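Local coordinates for uncharacterized hth-type transcriptional regulator YYBR (Bacillus subtilis, PDB 4A5N), which probably binds DNA as a redox-responsive transcriptional regulator of the MarR/DUF24 (HxlR-like) type, at residues E73-H76 with V82-S85; E44-R47 with T53-M56. The protein carries 1 engineered substitution. All blocks are in the same frame, centred on the assembly; numbering follows the deposited sequence.

How the interactions relate
Interaction 2 comes first along the chain. It sets helix 42-48 beside the start of helix 54-66; the two helices form the helix-turn-helix of the domain. Helix 54-66 is followed by strand 70-75, and interaction 1 pairs that strand with strand 81-86 in the beta hairpin, or wing. The centres of the two contacts lie about 16 Å apart. They meet through packing: Tyr-84 CB, on the hairpin, is 3.8 Å from Phe-45 CE2, on helix 42-48. Phe-45 also touches Leu-57 and Leu-61 of helix 54-66, so this buried ring lies between the hairpin and helix 54-66. All four segments belong to one winged helix-turn-helix unit, which probably binds DNA.

Interaction 1: residues E73-H76 with V82-S85; sequences EVYH and VEYS
Tyr-75 and Glu-83 reach across the two strands of the wing, the beta hairpin of a winged helix-turn-helix domain. The strands run antiparallel at 162°. Glu-73 and Glu-83 form a hydrogen-bonded pair: Glu-73 N gives to Glu-83 O at 2.9 Å, and Glu-83 N gives to Glu-73 O at 3.0 Å. Val-74 and Val-82 form the next, non-hydrogen-bonded pair. Their side chains lie side by side on the other face of the sheet from the two glutamates, and Val-74 CG2 is 4.0 Å from Val-82 CG2.

The Glu-83 side chain leaves with CG anti to its carbonyl carbon (chi1 -66°) and then runs extended. This carries the carboxylate to the rim of the Tyr-75 ring. Glu-83 OE1 sits near the ring plane, at the edge, 3.1 Å from Tyr-75 CE1. Ring and carboxylate are nearly perpendicular. The other oxygen, OE2, makes a salt bridge with Lys-39, so the carboxylate has partners at both oxygens. Glu-73 bends at chi2 and leads its carboxylate away, where OE1 bonds to His-71. Lys-81 makes a cation-pi contact with the Tyr-75 ring. The hydroxyl Tyr-75 OH donates to Glu-83 OE1 over 2.9 Å, approaching from above the carboxylate plane, 36° out of it.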
loop_
_atom_site.group_PDB
_atom_site.type_symbol
_atom_site.label_atom_id
_atom_site.label_comp_id
_atom_site.label_asym_id
_atom_site.label_seq_id
_atom_site.Cartn_x
_atom_site.Cartn_y
_atom_site.Cartn_z
ATOM N N GLU B 73 -13.231 15.832 14.651
ATOM C CA GLU B 73 -14.062 16.890 15.184
ATOM C C GLU B 73 -14.721 16.411 16.475
ATOM O O GLU B 73 -15.480 15.444 16.457
ATOM C CB GLU B 73 -15.143 17.271 14.157
ATOM C CG GLU B 73 -16.008 18.478 14.534
ATOM C CD GLU B 73 -15.231 19.798 14.615
ATOM O OE1 GLU B 73 -14.243 19.987 13.878
ATOM O OE2 GLU B 73 -15.621 20.666 15.423
ATOM N N VAL B 74 -14.435 17.108 17.570
ATOM C CA VAL B 74 -15.033 16.810 18.859
ATOM C C VAL B 74 -16.060 17.885 19.231
ATOM O O VAL B 74 -15.725 19.067 19.358
ATOM C CB VAL B 74 -13.978 16.690 19.958
ATOM C CG1 VAL B 74 -14.616 16.250 21.263
ATOM C CG2 VAL B 74 -12.901 15.708 19.531
ATOM N N TYR B 75 -17.300 17.445 19.412
ATOM C CA TYR B 75 -18.378 18.312 19.873
ATOM C C TYR B 75 -18.395 18.315 21.380
ATOM O O TYR B 75 -18.293 17.260 22.031
ATOM C CB TYR B 75 -19.716 17.857 19.298
ATOM C CG TYR B 75 -19.727 17.938 17.783
ATOM C CD1 TYR B 75 -19.184 16.924 17.000
ATOM C CD2 TYR B 75 -20.237 19.059 17.140
ATOM C CE1 TYR B 75 -19.180 17.010 15.625
ATOM C CE2 TYR B 75 -20.237 19.151 15.767
ATOM C CZ TYR B 75 -19.717 18.122 15.016
ATOM O OH TYR B 75 -19.730 18.230 13.656
ATOM N N HIS B 76 -18.541 19.512 21.936
ATOM C CA HIS B 76 -18.256 19.749 23.340
ATOM C C HIS B 76 -19.446 19.630 24.238
ATOM O O HIS B 76 -19.634 20.445 25.140
ATOM C CB HIS B 76 -17.564 21.098 23.514
ATOM C CG HIS B 76 -16.277 21.199 22.749
ATOM N ND1 HIS B 76 -15.165 20.524 23.112
ATOM C CD2 HIS B 76 -15.960 21.880 21.575
ATOM C CE1 HIS B 76 -14.180 20.774 22.233
ATOM N NE2 HIS B 76 -14.667 21.608 21.291
ATOM N N VAL B 82 -17.935 12.520 18.530
ATOM C CA VAL B 82 -16.701 12.555 17.761
ATOM C C VAL B 82 -16.906 12.028 16.339
ATOM O O VAL B 82 -17.449 10.915 16.116
ATOM C CB VAL B 82 -15.545 11.858 18.461
ATOM C CG1 VAL B 82 -14.281 11.980 17.633
ATOM C CG2 VAL B 82 -15.339 12.492 19.826
ATOM N N GLU B 83 -16.466 12.850 15.393
ATOM C CA GLU B 83 -16.593 12.559 13.959
ATOM C C GLU B 83 -15.265 12.660 13.214
ATOM O O GLU B 83 -14.528 13.623 13.388
ATOM C CB GLU B 83 -17.590 13.532 13.336
ATOM C CG GLU B 83 -19.000 13.322 13.854
ATOM C CD GLU B 83 -19.967 14.332 13.321
ATOM O OE1 GLU B 83 -19.536 15.456 12.950
ATOM O OE2 GLU B 83 -21.162 13.982 13.253
ATOM N N TYR B 84 -14.990 11.639 12.414
ATOM C CA TYR B 84 -13.781 11.482 11.612
ATOM C C TYR B 84 -14.114 11.705 10.130
ATOM O O TYR B 84 -15.072 11.113 9.603
ATOM C CB TYR B 84 -13.230 10.071 11.790
ATOM C CG TYR B 84 -12.855 9.792 13.199
ATOM C CD1 TYR B 84 -11.590 10.110 13.675
ATOM C CD2 TYR B 84 -13.770 9.223 14.074
ATOM C CE1 TYR B 84 -11.252 9.877 14.999
ATOM C CE2 TYR B 84 -13.436 8.976 15.402
ATOM C CZ TYR B 84 -12.171 9.316 15.851
ATOM O OH TYR B 84 -11.794 9.071 17.155
ATOM N N SER B 85 -13.314 12.536 9.468
ATOM C CA SER B 85 -13.522 12.832 8.062
ATOM C C SER B 85 -12.205 12.970 7.363
ATOM O O SER B 85 -11.139 13.097 8.033
ATOM C CB SER B 85 -14.308 14.122 7.941
ATOM O OG SER B 85 -13.709 15.159 8.707
#

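Interaction 2: residues E44-R47 with T53-M56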
loop_
_atom_site.group_PDB
_atom_site.type_symbol
_atom_site.label_atom_id
_atom_site.label_comp_id
_atom_site.label_asym_id
_atom_site.label_seq_id
_atom_site.Cartn_x
_atom_site.Cartn_y
_atom_site.Cartn_z
ATOM N N GLU B 44 -19.307 3.503 13.930
ATOM C CA GLU B 44 -19.611 3.129 12.556
ATOM C C GLU B 44 -18.455 2.334 11.957
ATOM O O GLU B 44 -18.688 1.404 11.193
ATOM C CB GLU B 44 -19.913 4.351 11.689
ATOM C CG GLU B 44 -21.140 5.109 12.148
ATOM C CD GLU B 44 -21.532 6.257 11.249
ATOM O OE1 GLU B 44 -20.905 7.330 11.376
ATOM O OE2 GLU B 44 -22.492 6.094 10.439
ATOM N N PHE B 45 -17.231 2.729 12.302
ATOM C CA PHE B 45 -16.026 2.039 11.862
ATOM C C PHE B 45 -15.942 0.629 12.473
ATOM O O PHE B 45 -15.502 -0.280 11.769
ATOM C CB PHE B 45 -14.761 2.769 12.263
ATOM C CG PHE B 45 -14.486 4.034 11.495
ATOM C CD1 PHE B 45 -14.451 4.047 10.107
ATOM C CD2 PHE B 45 -14.164 5.186 12.172
ATOM C CE1 PHE B 45 -14.131 5.226 9.432
ATOM C CE2 PHE B 45 -13.834 6.357 11.504
ATOM C CZ PHE B 45 -13.811 6.361 10.139
ATOM N N ARG B 46 -16.291 0.479 13.754
ATOM C CA ARG B 46 -16.296 -0.838 14.406
ATOM C C ARG B 46 -17.251 -1.805 13.711
ATOM O O ARG B 46 -17.016 -3.039 13.675
ATOM C CB ARG B 46 -16.700 -0.748 15.884
ATOM C CG ARG B 46 -15.646 -0.239 16.837
ATOM C CD ARG B 46 -16.272 0.096 18.184
ATOM N NE ARG B 46 -16.644 -1.120 18.934
ATOM C CZ ARG B 46 -17.376 -1.141 20.048
ATOM N NH1 ARG B 46 -17.817 -0.010 20.589
ATOM N NH2 ARG B 46 -17.649 -2.310 20.645
ATOM N N ARG B 47 -18.376 -1.280 13.232
ATOM C CA ARG B 47 -19.312 -2.108 12.461
ATOM C C ARG B 47 -18.720 -2.412 11.084
ATOM O O ARG B 47 -18.999 -3.448 10.513
ATOM C CB ARG B 47 -20.663 -1.400 12.282
ATOM C CG ARG B 47 -21.410 -1.164 13.581
ATOM C CD ARG B 47 -22.561 -0.172 13.436
ATOM N NE ARG B 47 -23.023 0.109 14.773
ATOM C CZ ARG B 47 -23.215 1.307 15.287
ATOM N NH1 ARG B 47 -23.057 2.416 14.560
ATOM N NH2 ARG B 47 -23.588 1.394 16.532
ATOM N N THR B 53 -9.850 -4.167 17.030
ATOM C CA THR B 53 -10.080 -3.947 18.468
ATOM C C THR B 53 -10.229 -2.452 18.611
ATOM O O THR B 53 -9.756 -1.719 17.761
ATOM C CB THR B 53 -8.926 -4.415 19.390
ATOM O OG1 THR B 53 -7.825 -3.505 19.293
ATOM C CG2 THR B 53 -8.467 -5.859 19.074
ATOM N N GLN B 54 -10.874 -1.997 19.676
ATOM C CA GLN B 54 -11.100 -0.552 19.859
ATOM C C GLN B 54 -9.781 0.246 20.037
ATOM O O GLN B 54 -9.644 1.350 19.494
ATOM C CB GLN B 54 -12.074 -0.310 21.007
ATOM C CG GLN B 54 -13.462 -0.874 20.762
ATOM C CD GLN B 54 -14.416 -0.505 21.876
ATOM O OE1 GLN B 54 -14.647 0.675 22.118
ATOM N NE2 GLN B 54 -14.971 -1.510 22.567
ATOM N N ARG B 55 -8.791 -0.311 20.746
ATOM C CA ARG B 55 -7.465 0.350 20.849
ATOM C C ARG B 55 -6.744 0.501 19.504
ATOM O O ARG B 55 -6.153 1.544 19.219
ATOM C CB ARG B 55 -6.519 -0.373 21.832
ATOM C CG ARG B 55 -5.485 0.567 22.456
ATOM C CD ARG B 55 -4.560 -0.113 23.483
ATOM N NE ARG B 55 -5.011 -0.016 24.883
ATOM C CZ ARG B 55 -4.973 1.079 25.650
ATOM N NH1 ARG B 55 -4.546 2.252 25.180
ATOM N NH2 ARG B 55 -5.395 1.005 26.908
ATOM N N MET B 56 -6.791 -0.539 18.684
ATOM C CA MET B 56 -6.184 -0.506 17.359
ATOM C C MET B 56 -6.910 0.504 16.445
ATOM O O MET B 56 -6.265 1.240 15.740
ATOM C CB MET B 56 -6.190 -1.899 16.728
ATOM C CG MET B 56 -5.585 -1.944 15.326
ATOM S SD MET B 56 -3.855 -1.438 15.329
ATOM C CE MET B 56 -3.074 -2.957 15.881
#
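The guanidinium of Arg-46 has the side-chain amide of Gln-54 over one face. The two planes are 8° apart, so the groups stack almost parallel. The overlap is offset: Gln-54 NE2 lies 3.3 Å above the guanidinium plane, toward its rim. Within the stack, Arg-46 CZ is 3.5 Å from Gln-54 CD. At one end Arg-46 NH1 is 3.6 Å from Gln-54 OE1. At the other, Arg-46 NH2 and Gln-54 NE2 come to 3.4 Å. Those two nitrogens are both donors, and no hydrogen bond joins the two side chains. The contact is therefore face-to-face stacking of flat polar groups.

The aliphatic parts add to it. Arg-46 CD is 3.9 Å from Gln-54 CG, nearer the backbones than the stacked ends. The Arg-46 chain bends at chi3 (73°), which turns the guanidinium flat against the amide. Gln-54 begins with CG beside its backbone N and stays extended beyond CG, which carries the amide across to the arginine. Arg-46 also touches Leu-57, one turn further along helix 54-66.

Thr-53 holds the N-cap position just before this helix. Thr-53 OG1 accepts from Met-56 N at 3.2 Å, and the N-H points almost straight at it (163°). Gln-54, which carries the stack, is thus in the first turn of a capped helix.

Away from this surface contact, the buried ring of Phe-45 packs on Leu-31 and Met-35 of helix 28-35. Helices 42-48 and 54-66, joined by a short turn, form the helix-turn-helix. By comparison with related winged-helix proteins, helix 54-66 is probably the DNA recognition helix.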